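Local coordinates for tyrosine specific protein phosphatase (Trypanosoma cruzi, PDB 4AZ1) that probably hydrolyses phosphotyrosine in protein substrates, releasing inorganic phosphate, at residues 25-28 with 29-32; 258-261 with 262-266; 49-52 with 53-56; 41-44 with 45-48; 242-245 with 246-250. All coordinates share one frame; numbering follows the deposited sequence.

Contact 1: 25-28 with 29-32; sequences FSLL and LRQE
The ring of Phe25 is overlapped by the branched end of Leu29, one helical turn further on: Leu29 CD1 lies 3.6 Å from Phe25 CE2, while Leu29 CD2 packs by Phe25 CZ at 3.9 Å. The pair sits near the C-terminal end of alpha-helix 14-30. Leu29 N reaches Phe25 O at 3.0 Å with an N-H...O angle of 163°, and Arg30 N reaches Ser26 O at 2.8 Å, both regular i to i+4 bonds. At Gln31 the pattern changes. Its N has only a weak bond to Leu27 O and a better one, Gln31 N to Leu28 O at 3.1 Å, three residues back; there the donor stands 66° out of the carbonyl plane, as in a tightened turn. The Gln31 chain, bent at chi2 (79°), curls back over Leu27 O; as modelled its OE1 faces that oxygen, acceptor against acceptor, which makes the orientation of the amide doubtful. Leu28 turns inward onto Tyr257 and Val260 of helix 255-266 and Tyr277 of helix 274-288, and Phe25 meets Met274 and Tyr277, so this side of the turn docks helix 14-30 on the helical half of the protein. Beyond the turn the Glu32 chain runs extended and OE2 forms a salt bridge with Arg264 NH1, while Glu32 N bonds to Leu29 O at 2.9 Å.

Contact 2: 258-261 with 262-266; sequences DVVS and AMRRQ
Met263 folds its methyl end back onto Val260: Met263 CE lies 3.6 Å from Val260 CA and 3.7 Å from Val260 CG2. The bend at chi3 (-56°) is what returns CE to the backbone of the preceding turn. In the same helix, 255-266, Arg264 runs alongside Val260, both pointing the same way, and Val260 CG1 meets the guanidinium at its edge, 4.1 Å from Arg264 NE. Arg265 bends too, and its guanidinium covers Ser261 O with one face, the oxygen standing 3.9 Å above the plane over its centre. The in-plane edge of that group takes water 1, which accepts from Arg265 NH2 at 2.6 Å and donates to Asp258 O at 3.0 Å.

Behind these side chains the regular i to i+4 backbone bonds set the spacing, with Arg264 N to Val260 O at 161° among the straighter. Further out, Gln266 NE2 folds back to Ala262 O at 3.0 Å, while Gln266 OE1 takes the backbone N of Asp83. Arg264 gives NH2 to Val271 O and, weakly, NE to Met270 O, in the loop that probably corresponds to the Q-loop of tyrosine phosphatases. With these bonds added to its pairing with Glu32, the Arg264 guanidinium is probably held in a fixed rotation, tying this helix to the chain just after helix 14-30 and to the loop beyond it.

Contact 3: 49-52 with 53-56; sequences NRYL and DILA
One direct hydrogen bond joins Tyr51 to Ile54: Ile54 N donates to Tyr51 O at 3.2 Å with an N-H...O angle of 164°, closing a type I beta turn. The donor stands 61° out of the carbonyl plane, so the link is straight at the hydrogen but comes from above the acceptor. Water 2 lies between the same residues: it accepts from Tyr51 N at 2.8 Å and stands 3.0 Å from Ile54 O, one of several acceptors that compete for its protons.

Van der Waals contacts flank this turn. Ile54 CG1 packs on Tyr51 CB at 3.6 Å, beside the root of the ring, and Arg50 CG lies over one face of the Tyr51 ring, toward its rim. Leu55 holds CG anti to its carbonyl carbon (chi1 -55°), which brings Leu55 CD2 within 3.4 Å of Leu52 O and against Asn49 ND2. Asn49 itself is anchored outward, OD1 to Tyr76 OH and ND2 to Ser42 O.

Tyr51 OH is hydrogen-bonded to Ser227 OG, beside the signature-motif cysteine, and a formic acid molecule lies about 5 Å from the Tyr51 side chain. The sequence Asn49-Arg50-Tyr51 and this geometry are consistent with the phosphotyrosine-recognition loop of classical tyrosine phosphatases, in which such a tyrosine walls the substrate cleft.

Contact 4: 41-44 with 45-48; sequences TSLK and NRHK
The amide of Asn45 meets Thr41 O close to its own plane: Asn45 ND2 donates to Thr41 O at 3.2 Å with an N-H...O angle of 162°. Near the same nitrogen, Asn45 ND2, stand Thr41 CG2 at 4.0 Å and Lys44 CG at 4.1 Å. Lys44 CG lies between its backbone N and carbonyl carbon (chi1 69°), which lays that chain beside Asn45; the Thr41 side chain also runs alongside in the same direction. As for the other flat group, Leu43 O lies obliquely to the guanidinium of Arg46, and Arg46 NH2 is 4.5 Å from Leu43 CD2. This lies at the C-terminal side of the short helix 40-44, where an asparagine side chain takes up a carbonyl that the backbone grips poorly. Asn45 N makes only a weak bond to Thr41 O, and its better one, Asn45 N to Ser42 O, measures 3.3 Å, with the donor 69° out of the carbonyl plane. Thr41 O therefore holds two donors from a single residue, one of them weak. Ser42 OG bonds to Tyr76 OH and to the backbone N of Ala56, which fastens the chain at Ala56 to helix 40-44. Outward, Lys44 and Asn45 pack on Arg30 of the second subunit, whose backbone O also receives a weak bond from His47 NE2. After Asn45 the chain coils into a 3-10 segment, in which Lys48 N returns to Asn45 O at 3.0 Å.

Contact 5: 242-245 with 246-250; sequences ALTH and LERGT
Thr250 N returns to His245 O at 2.7 Å, closing the Schellman motif that ends helix 232-247, and Gly249 N bonds to Leu246 O at 3.3 Å. Gly249, at the C-prime position, has a positive phi of 73°, which reverses the chain and brings the two donors into place. Leu246 N and Glu247 N make regular bonds to Ala242 O and Leu243 O; Arg248 N, past the helix, bonds to Thr244 O and weakly to His245 O.

Thr250 OG1 lies 3.1 Å from His245 ND1, at the edge of the ring. Arg248 CG, set between its backbone N and carbonyl carbon (chi1 57°), comes to 3.0 Å from Thr244 O. The chain then runs beside Thr244, and Thr244 CG2 sits 3.9 Å above one face of the Arg248 guanidinium, toward its rim. Leu243 CD2 and Leu246 CD1 are 4.2 Å apart, on the side that meets helix 274-288. Water 3 donates to Thr244 OG1 at 2.8 Å and, weakly, to Glu247 OE1; Thr244 OG1 also bonds to Tyr240 O.

Glu247 OE2 is paired with Arg287 of helix 274-288, so the carboxylate is probably ionised. His245 O and Leu246 O, two carbonyls of the last turn, are both satisfied: the first by Thr250 N, the second by Gly249 N and Asn5 ND2.

In the fold
Contacts 1, 2 and 5 lie on long helices of the helical half and are partly buried, with apolar side chains turned to neighbouring helices; contacts 3 and 4 are surface contacts in the short helix 40-44 and the loop after it. Contacts 1 and 2 meet directly, by charge and by apolar packing, while contacts 2 and 5, on successive helices, only brush at Val259 and His245. Contacts 3 and 4 share polar links around Ser42 and both touch the second subunit. Contacts 1, 4 and 5 lie at or near three helix ends that finish differently. Contacts 4 and 5 stand about 37 Å apart, centre to centre.

Contact 1: 25-28 with 29-32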
loop_
_atom_site.group_PDB
_atom_site.type_symbol
_atom_site.label_atom_id
_atom_site.label_comp_id
_atom_site.label_asym_id
_atom_site.label_seq_id
_atom_site.Cartn_x
_atom_site.Cartn_y
_atom_site.Cartn_z
ATOM N N PHE A 25 26.838 23.546 10.634
ATOM C CA PHE A 25 25.979 22.913 9.648
ATOM C C PHE A 25 26.616 22.938 8.247
ATOM O O PHE A 25 26.544 21.946 7.516
ATOM C CB PHE A 25 24.589 23.540 9.630
ATOM C CG PHE A 25 23.642 22.854 8.698
ATOM C CD1 PHE A 25 23.053 21.644 9.053
ATOM C CD2 PHE A 25 23.354 23.403 7.451
ATOM C CE1 PHE A 25 22.178 20.995 8.185
ATOM C CE2 PHE A 25 22.469 22.759 6.579
ATOM C CZ PHE A 25 21.891 21.552 6.951
ATOM N N SER A 26 27.242 24.057 7.880
ATOM C CA SER A 26 27.924 24.142 6.597
ATOM C C SER A 26 29.069 23.139 6.510
ATOM O O SER A 26 29.278 22.508 5.477
ATOM C CB SER A 26 28.441 25.562 6.346
ATOM O OG SER A 26 27.353 26.456 6.178
ATOM N N LEU A 27 29.798 22.980 7.606
ATOM C CA LEU A 27 30.869 21.994 7.662
ATOM C C LEU A 27 30.326 20.573 7.475
ATOM O O LEU A 27 30.948 19.747 6.799
ATOM C CB LEU A 27 31.642 22.137 8.975
ATOM C CG LEU A 27 32.817 21.205 9.245
ATOM C CD1 LEU A 27 33.929 21.427 8.215
ATOM C CD2 LEU A 27 33.335 21.434 10.662
ATOM N N LEU A 28 29.158 20.288 8.038
ATOM C CA LEU A 28 28.531 18.982 7.812
ATOM C C LEU A 28 28.195 18.751 6.336
ATOM O O LEU A 28 28.462 17.679 5.801
ATOM C CB LEU A 28 27.261 18.825 8.650
ATOM C CG LEU A 28 27.413 18.625 10.155
ATOM C CD1 LEU A 28 26.072 18.837 10.836
ATOM C CD2 LEU A 28 27.947 17.235 10.471
ATOM N N LEU A 29 27.599 19.748 5.685
ATOM C CA LEU A 29 27.278 19.629 4.259
ATOM C C LEU A 29 28.569 19.456 3.475
ATOM O O LEU A 29 28.645 18.653 2.547
ATOM C CB LEU A 29 26.544 20.872 3.763
ATOM C CG LEU A 29 25.184 21.171 4.387
ATOM C CD1 LEU A 29 24.567 22.380 3.704
ATOM C CD2 LEU A 29 24.287 19.959 4.247
ATOM N N ARG A 30 29.582 20.217 3.878
ATOM C CA ARG A 30 30.913 20.171 3.267
ATOM C C ARG A 30 31.483 18.742 3.216
ATOM O O ARG A 30 32.270 18.421 2.332
ATOM C CB ARG A 30 31.842 21.144 4.019
ATOM C CG ARG A 30 33.339 20.969 3.828
ATOM C CD ARG A 30 33.836 21.633 2.559
ATOM N NE ARG A 30 35.299 21.684 2.504
ATOM C CZ ARG A 30 36.071 20.637 2.234
ATOM N NH1 ARG A 30 35.521 19.448 2.004
ATOM N NH2 ARG A 30 37.392 20.774 2.200
ATOM N N GLN A 31 31.041 17.879 4.133
ATOM C CA GLN A 31 31.560 16.512 4.210
ATOM C C GLN A 31 30.806 15.535 3.326
ATOM O O GLN A 31 31.190 14.360 3.228
ATOM C CB GLN A 31 31.499 15.999 5.648
ATOM C CG GLN A 31 32.815 16.063 6.381
ATOM C CD GLN A 31 33.133 17.451 6.875
ATOM O OE1 GLN A 31 32.716 17.839 7.964
ATOM N NE2 GLN A 31 33.875 18.210 6.077
ATOM N N GLU A 32 29.723 15.999 2.705
ATOM C CA GLU A 32 28.905 15.112 1.878
ATOM C C GLU A 32 29.658 14.553 0.659
ATOM O O GLU A 32 30.267 15.305 -0.121
ATOM C CB GLU A 32 27.614 15.812 1.454
ATOM C CG GLU A 32 26.702 16.123 2.637
ATOM C CD GLU A 32 25.341 16.669 2.220
ATOM O OE1 GLU A 32 25.172 17.042 1.031
ATOM O OE2 GLU A 32 24.446 16.729 3.091
#

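Contact 2: 258-261 with 262-266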
loop_
_atom_site.group_PDB
_atom_site.type_symbol
_atom_site.label_atom_id
_atom_site.label_comp_id
_atom_site.label_asym_id
_atom_site.label_seq_id
_atom_site.Cartn_x
_atom_site.Cartn_y
_atom_site.Cartn_z
ATOM N N ASP A 258 29.059 15.760 16.797
ATOM C CA ASP A 258 29.448 14.346 16.756
ATOM C C ASP A 258 28.258 13.402 16.514
ATOM O O ASP A 258 28.336 12.468 15.708
ATOM C CB ASP A 258 30.174 13.962 18.039
ATOM C CG ASP A 258 31.533 14.635 18.155
ATOM O OD1 ASP A 258 32.142 14.939 17.106
ATOM O OD2 ASP A 258 31.994 14.856 19.295
ATOM N N VAL A 259 27.164 13.658 17.221
ATOM C CA VAL A 259 25.946 12.878 17.081
ATOM C C VAL A 259 25.392 12.954 15.661
ATOM O O VAL A 259 25.052 11.929 15.063
ATOM C CB VAL A 259 24.876 13.368 18.069
ATOM C CG1 VAL A 259 23.482 12.995 17.594
ATOM C CG2 VAL A 259 25.148 12.787 19.450
ATOM N N VAL A 260 25.309 14.159 15.111
ATOM C CA VAL A 260 24.786 14.302 13.759
ATOM C C VAL A 260 25.744 13.671 12.751
ATOM O O VAL A 260 25.309 13.021 11.798
ATOM C CB VAL A 260 24.451 15.770 13.427
ATOM C CG1 VAL A 260 24.026 15.927 11.964
ATOM C CG2 VAL A 260 23.325 16.235 14.335
ATOM N N SER A 261 27.044 13.810 12.994
ATOM C CA SER A 261 28.029 13.216 12.103
ATOM C C SER A 261 27.842 11.698 12.042
ATOM O O SER A 261 27.860 11.096 10.963
ATOM C CB SER A 261 29.441 13.575 12.562
ATOM O OG SER A 261 30.230 13.981 11.465
ATOM N N ALA A 262 27.633 11.082 13.200
ATOM C CA ALA A 262 27.442 9.629 13.266
ATOM C C ALA A 262 26.107 9.172 12.663
ATOM O O ALA A 262 26.015 8.078 12.104
ATOM C CB ALA A 262 27.586 9.134 14.695
ATOM N N MET A 263 25.068 9.991 12.790
ATOM C CA MET A 263 23.800 9.670 12.146
ATOM C C MET A 263 23.977 9.708 10.632
ATOM O O MET A 263 23.473 8.843 9.918
ATOM C CB MET A 263 22.709 10.668 12.551
ATOM C CG MET A 263 22.194 10.517 13.970
ATOM S SD MET A 263 20.713 11.522 14.238
ATOM C CE MET A 263 21.324 13.151 13.762
ATOM N N ARG A 264 24.687 10.725 10.149
ATOM C CA ARG A 264 24.928 10.887 8.716
ATOM C C ARG A 264 25.677 9.716 8.071
ATOM O O ARG A 264 25.468 9.414 6.894
ATOM C CB ARG A 264 25.658 12.213 8.443
ATOM C CG ARG A 264 24.687 13.334 8.194
ATOM C CD ARG A 264 25.303 14.728 8.146
ATOM N NE ARG A 264 24.236 15.690 7.853
ATOM C CZ ARG A 264 24.067 16.288 6.678
ATOM N NH1 ARG A 264 24.932 16.063 5.691
ATOM N NH2 ARG A 264 23.051 17.129 6.496
ATOM N N ARG A 265 26.544 9.057 8.836
ATOM C CA ARG A 265 27.265 7.898 8.316
ATOM C C ARG A 265 26.321 6.719 8.141
ATOM O O ARG A 265 26.624 5.776 7.408
ATOM C CB ARG A 265 28.409 7.479 9.251
ATOM C CG ARG A 265 29.618 8.400 9.256
ATOM C CD ARG A 265 30.767 7.808 10.092
ATOM N NE ARG A 265 30.550 7.936 11.538
ATOM C CZ ARG A 265 30.939 8.983 12.269
ATOM N NH1 ARG A 265 31.562 10.015 11.703
ATOM N NH2 ARG A 265 30.703 9.004 13.574
ATOM N N GLN A 266 25.185 6.762 8.827
ATOM C CA GLN A 266 24.275 5.618 8.820
ATOM C C GLN A 266 23.066 5.849 7.914
ATOM O O GLN A 266 22.418 4.904 7.475
ATOM C CB GLN A 266 23.830 5.298 10.249
ATOM C CG GLN A 266 24.952 4.849 11.183
ATOM C CD GLN A 266 24.464 4.697 12.611
ATOM O OE1 GLN A 266 23.791 3.723 12.951
ATOM N NE2 GLN A 266 24.783 5.675 13.454
HETATM O O HOH W 1 30.904 11.060 15.069
#

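Contact 3: 49-52 with 53-56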
loop_
_atom_site.group_PDB
_atom_site.type_symbol
_atom_site.label_atom_id
_atom_site.label_comp_id
_atom_site.label_asym_id
_atom_site.label_seq_id
_atom_site.Cartn_x
_atom_site.Cartn_y
_atom_site.Cartn_z
ATOM N N ASN A 49 10.221 4.921 -3.843
ATOM C CA ASN A 49 10.863 6.078 -3.239
ATOM C C ASN A 49 9.988 7.312 -3.422
ATOM O O ASN A 49 9.562 7.615 -4.544
ATOM C CB ASN A 49 12.252 6.277 -3.848
ATOM C CG ASN A 49 13.217 5.177 -3.446
ATOM O OD1 ASN A 49 13.042 4.545 -2.400
ATOM N ND2 ASN A 49 14.243 4.951 -4.260
ATOM N N ARG A 50 9.699 8.008 -2.325
ATOM C CA ARG A 50 8.945 9.248 -2.403
ATOM C C ARG A 50 9.743 10.331 -3.152
ATOM O O ARG A 50 9.192 11.103 -3.937
ATOM C CB ARG A 50 8.566 9.723 -1.003
ATOM C CG ARG A 50 7.667 10.967 -0.977
ATOM C CD ARG A 50 7.192 11.312 0.453
ATOM N NE ARG A 50 6.275 10.296 0.980
ATOM C CZ ARG A 50 4.978 10.226 0.686
ATOM N NH1 ARG A 50 4.430 11.125 -0.117
ATOM N NH2 ARG A 50 4.218 9.261 1.198
ATOM N N TYR A 51 11.046 10.381 -2.912
ATOM C CA TYR A 51 11.903 11.354 -3.586
ATOM C C TYR A 51 13.033 10.614 -4.301
ATOM O O TYR A 51 13.756 9.823 -3.688
ATOM C CB TYR A 51 12.464 12.360 -2.577
ATOM C CG TYR A 51 11.387 13.100 -1.816
ATOM C CD1 TYR A 51 10.757 14.209 -2.371
ATOM C CD2 TYR A 51 10.991 12.684 -0.551
ATOM C CE1 TYR A 51 9.757 14.897 -1.682
ATOM C CE2 TYR A 51 9.984 13.372 0.161
ATOM C CZ TYR A 51 9.370 14.473 -0.423
ATOM O OH TYR A 51 8.380 15.178 0.243
ATOM N N LEU A 52 13.180 10.879 -5.590
ATOM C CA LEU A 52 14.170 10.184 -6.413
ATOM C C LEU A 52 15.614 10.205 -5.885
ATOM O O LEU A 52 16.313 9.190 -5.964
ATOM C CB LEU A 52 14.108 10.690 -7.857
ATOM C CG LEU A 52 12.827 10.271 -8.592
ATOM C CD1 LEU A 52 12.902 10.606 -10.070
ATOM C CD2 LEU A 52 12.516 8.782 -8.380
ATOM N N ASP A 53 16.046 11.330 -5.322
ATOM C CA ASP A 53 17.430 11.453 -4.852
ATOM C C ASP A 53 17.605 11.375 -3.327
ATOM O O ASP A 53 18.652 11.771 -2.786
ATOM C CB ASP A 53 18.055 12.748 -5.378
ATOM C CG ASP A 53 17.218 13.967 -5.058
ATOM O OD1 ASP A 53 16.226 13.831 -4.302
ATOM O OD2 ASP A 53 17.560 15.059 -5.561
ATOM N N ILE A 54 16.585 10.891 -2.623
ATOM C CA ILE A 54 16.761 10.623 -1.203
ATOM C C ILE A 54 16.744 9.120 -1.051
ATOM O O ILE A 54 15.673 8.498 -1.036
ATOM C CB ILE A 54 15.667 11.253 -0.324
ATOM C CG1 ILE A 54 15.485 12.737 -0.663
ATOM C CG2 ILE A 54 16.018 11.053 1.149
ATOM C CD1 ILE A 54 16.422 13.678 0.069
ATOM N N LEU A 55 17.935 8.542 -0.934
ATOM C CA LEU A 55 18.098 7.093 -0.968
ATOM C C LEU A 55 18.650 6.580 0.357
ATOM O O LEU A 55 19.360 7.302 1.060
ATOM C CB LEU A 55 19.048 6.707 -2.102
ATOM C CG LEU A 55 18.690 7.200 -3.503
ATOM C CD1 LEU A 55 19.760 6.779 -4.503
ATOM C CD2 LEU A 55 17.323 6.685 -3.937
ATOM N N ALA A 56 18.320 5.334 0.692
ATOM C CA ALA A 56 18.794 4.704 1.932
ATOM C C ALA A 56 20.121 3.974 1.716
ATOM O O ALA A 56 20.224 3.171 0.789
ATOM C CB ALA A 56 17.738 3.722 2.437
HETATM O O HOH W 2 12.724 8.993 -1.189
#

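Contact 4: 41-44 with 45-48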
loop_
_atom_site.group_PDB
_atom_site.type_symbol
_atom_site.label_atom_id
_atom_site.label_comp_id
_atom_site.label_asym_id
_atom_site.label_seq_id
_atom_site.Cartn_x
_atom_site.Cartn_y
_atom_site.Cartn_z
ATOM N N THR A 41 20.126 -1.299 -3.288
ATOM C CA THR A 41 18.748 -1.747 -3.108
ATOM C C THR A 41 17.759 -0.602 -3.223
ATOM O O THR A 41 16.690 -0.735 -3.835
ATOM C CB THR A 41 18.568 -2.451 -1.761
ATOM O OG1 THR A 41 19.450 -3.582 -1.705
ATOM C CG2 THR A 41 17.123 -2.925 -1.595
ATOM N N SER A 42 18.122 0.531 -2.637
ATOM C CA SER A 42 17.261 1.693 -2.650
ATOM C C SER A 42 17.075 2.188 -4.086
ATOM O O SER A 42 15.979 2.626 -4.469
ATOM C CB SER A 42 17.879 2.779 -1.775
ATOM O OG SER A 42 16.983 3.837 -1.600
ATOM N N LEU A 43 18.141 2.092 -4.881
ATOM C CA LEU A 43 18.117 2.568 -6.265
ATOM C C LEU A 43 17.263 1.727 -7.222
ATOM O O LEU A 43 16.656 2.266 -8.149
ATOM C CB LEU A 43 19.539 2.692 -6.818
ATOM C CG LEU A 43 20.106 4.111 -6.795
ATOM C CD1 LEU A 43 21.603 4.129 -7.103
ATOM C CD2 LEU A 43 19.341 5.004 -7.764
ATOM N N LYS A 44 17.224 0.412 -7.025
ATOM C CA LYS A 44 16.366 -0.405 -7.870
ATOM C C LYS A 44 14.904 -0.372 -7.421
ATOM O O LYS A 44 14.031 -0.916 -8.096
ATOM C CB LYS A 44 16.900 -1.841 -8.011
ATOM C CG LYS A 44 16.842 -2.690 -6.758
ATOM C CD LYS A 44 16.971 -4.163 -7.114
ATOM C CE LYS A 44 16.706 -5.054 -5.911
ATOM N NZ LYS A 44 16.745 -6.498 -6.278
ATOM N N ASN A 45 14.629 0.284 -6.296
ATOM C CA ASN A 45 13.246 0.416 -5.832
ATOM C C ASN A 45 12.707 1.834 -5.926
ATOM O O ASN A 45 11.998 2.290 -5.025
ATOM C CB ASN A 45 13.096 -0.089 -4.393
ATOM C CG ASN A 45 12.857 -1.576 -4.325
ATOM O OD1 ASN A 45 11.758 -2.056 -4.626
ATOM N ND2 ASN A 45 13.879 -2.319 -3.920
ATOM N N ARG A 46 13.019 2.532 -7.012
ATOM C CA ARG A 46 12.592 3.922 -7.136
ATOM C C ARG A 46 11.076 4.093 -7.224
ATOM O O ARG A 46 10.549 5.159 -6.899
ATOM C CB ARG A 46 13.303 4.626 -8.296
ATOM C CG ARG A 46 13.211 3.935 -9.638
ATOM C CD ARG A 46 13.781 4.850 -10.712
ATOM N NE ARG A 46 14.903 5.625 -10.185
ATOM C CZ ARG A 46 15.417 6.702 -10.770
ATOM N NH1 ARG A 46 14.913 7.146 -11.914
ATOM N NH2 ARG A 46 16.437 7.338 -10.204
ATOM N N HIS A 47 10.379 3.037 -7.644
ATOM C CA HIS A 47 8.922 3.048 -7.679
ATOM C C HIS A 47 8.359 3.302 -6.289
ATOM O O HIS A 47 7.241 3.792 -6.152
ATOM C CB HIS A 47 8.367 1.710 -8.198
ATOM C CG HIS A 47 8.588 1.475 -9.664
ATOM N ND1 HIS A 47 9.209 2.391 -10.486
ATOM C CD2 HIS A 47 8.264 0.420 -10.448
ATOM C CE1 HIS A 47 9.262 1.908 -11.717
ATOM N NE2 HIS A 47 8.702 0.713 -11.721
ATOM N N LYS A 48 9.128 2.956 -5.259
ATOM C CA LYS A 48 8.651 3.093 -3.888
ATOM C C LYS A 48 9.367 4.194 -3.136
ATOM O O LYS A 48 9.162 4.383 -1.931
ATOM C CB LYS A 48 8.764 1.762 -3.136
ATOM C CG LYS A 48 7.767 0.717 -3.619
ATOM C CD LYS A 48 8.012 -0.633 -2.969
ATOM C CE LYS A 48 6.974 -1.655 -3.442
ATOM N NZ LYS A 48 7.333 -3.035 -3.020
#

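Contact 5: 242-245 with 246-250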
loop_
_atom_site.group_PDB
_atom_site.type_symbol
_atom_site.label_atom_id
_atom_site.label_comp_id
_atom_site.label_asym_id
_atom_site.label_seq_id
_atom_site.Cartn_x
_atom_site.Cartn_y
_atom_site.Cartn_z
ATOM N N ALA A 242 21.563 13.508 21.964
ATOM C CA ALA A 242 22.195 14.581 22.712
ATOM C C ALA A 242 21.699 14.639 24.154
ATOM O O ALA A 242 22.496 14.841 25.076
ATOM C CB ALA A 242 22.005 15.932 22.002
ATOM N N LEU A 243 20.397 14.446 24.359
ATOM C CA LEU A 243 19.841 14.516 25.711
ATOM C C LEU A 243 20.237 13.321 26.571
ATOM O O LEU A 243 20.347 13.445 27.790
ATOM C CB LEU A 243 18.316 14.689 25.690
ATOM C CG LEU A 243 17.855 16.103 25.320
ATOM C CD1 LEU A 243 16.410 16.113 24.845
ATOM C CD2 LEU A 243 18.027 17.036 26.507
ATOM N N THR A 244 20.451 12.172 25.938
ATOM C CA THR A 244 20.926 10.992 26.658
ATOM C C THR A 244 22.342 11.249 27.167
ATOM O O THR A 244 22.675 10.898 28.301
ATOM C CB THR A 244 20.902 9.730 25.778
ATOM O OG1 THR A 244 19.565 9.479 25.317
ATOM C CG2 THR A 244 21.397 8.524 26.567
ATOM N N HIS A 245 23.178 11.877 26.343
ATOM C CA HIS A 245 24.518 12.259 26.808
ATOM C C HIS A 245 24.447 13.202 28.005
ATOM O O HIS A 245 25.213 13.065 28.965
ATOM C CB HIS A 245 25.336 12.877 25.667
ATOM C CG HIS A 245 25.847 11.862 24.698
ATOM N ND1 HIS A 245 26.925 11.047 24.976
ATOM C CD2 HIS A 245 25.401 11.493 23.474
ATOM C CE1 HIS A 245 27.132 10.236 23.956
ATOM N NE2 HIS A 245 26.224 10.489 23.028
ATOM N N LEU A 246 23.509 14.146 27.946
ATOM C CA LEU A 246 23.306 15.102 29.028
ATOM C C LEU A 246 22.947 14.360 30.311
ATOM O O LEU A 246 23.511 14.627 31.374
ATOM C CB LEU A 246 22.193 16.089 28.639
ATOM C CG LEU A 246 21.849 17.257 29.577
ATOM C CD1 LEU A 246 21.276 18.424 28.785
ATOM C CD2 LEU A 246 20.862 16.844 30.663
ATOM N N GLU A 247 22.006 13.428 30.197
ATOM C CA GLU A 247 21.515 12.663 31.345
ATOM C C GLU A 247 22.545 11.715 31.973
ATOM O O GLU A 247 22.430 11.371 33.152
ATOM C CB GLU A 247 20.253 11.882 30.951
ATOM C CG GLU A 247 18.995 12.736 30.878
ATOM C CD GLU A 247 17.797 11.981 30.310
ATOM O OE1 GLU A 247 17.997 10.956 29.614
ATOM O OE2 GLU A 247 16.648 12.414 30.561
ATOM N N ARG A 248 23.530 11.277 31.190
ATOM C CA ARG A 248 24.566 10.392 31.717
ATOM C C ARG A 248 25.919 11.107 31.849
ATOM O O ARG A 248 26.973 10.468 31.976
ATOM C CB ARG A 248 24.660 9.067 30.931
ATOM C CG ARG A 248 24.916 9.203 29.450
ATOM C CD ARG A 248 25.023 7.858 28.734
ATOM N NE ARG A 248 23.928 6.927 29.016
ATOM C CZ ARG A 248 23.732 5.785 28.356
ATOM N NH1 ARG A 248 24.547 5.451 27.364
ATOM N NH2 ARG A 248 22.721 4.979 28.671
ATOM N N GLY A 249 25.873 12.440 31.829
ATOM C CA GLY A 249 27.025 13.247 32.188
ATOM C C GLY A 249 28.130 13.255 31.151
ATOM O O GLY A 249 29.277 13.579 31.466
ATOM N N THR A 250 27.789 12.920 29.910
ATOM C CA THR A 250 28.793 12.845 28.854
ATOM C C THR A 250 28.603 13.880 27.739
ATOM O O THR A 250 29.224 13.772 26.677
ATOM C CB THR A 250 28.855 11.441 28.248
ATOM O OG1 THR A 250 27.522 10.956 28.058
ATOM C CG2 THR A 250 29.603 10.493 29.182
HETATM O O HOH W 3 17.576 8.735 27.067
#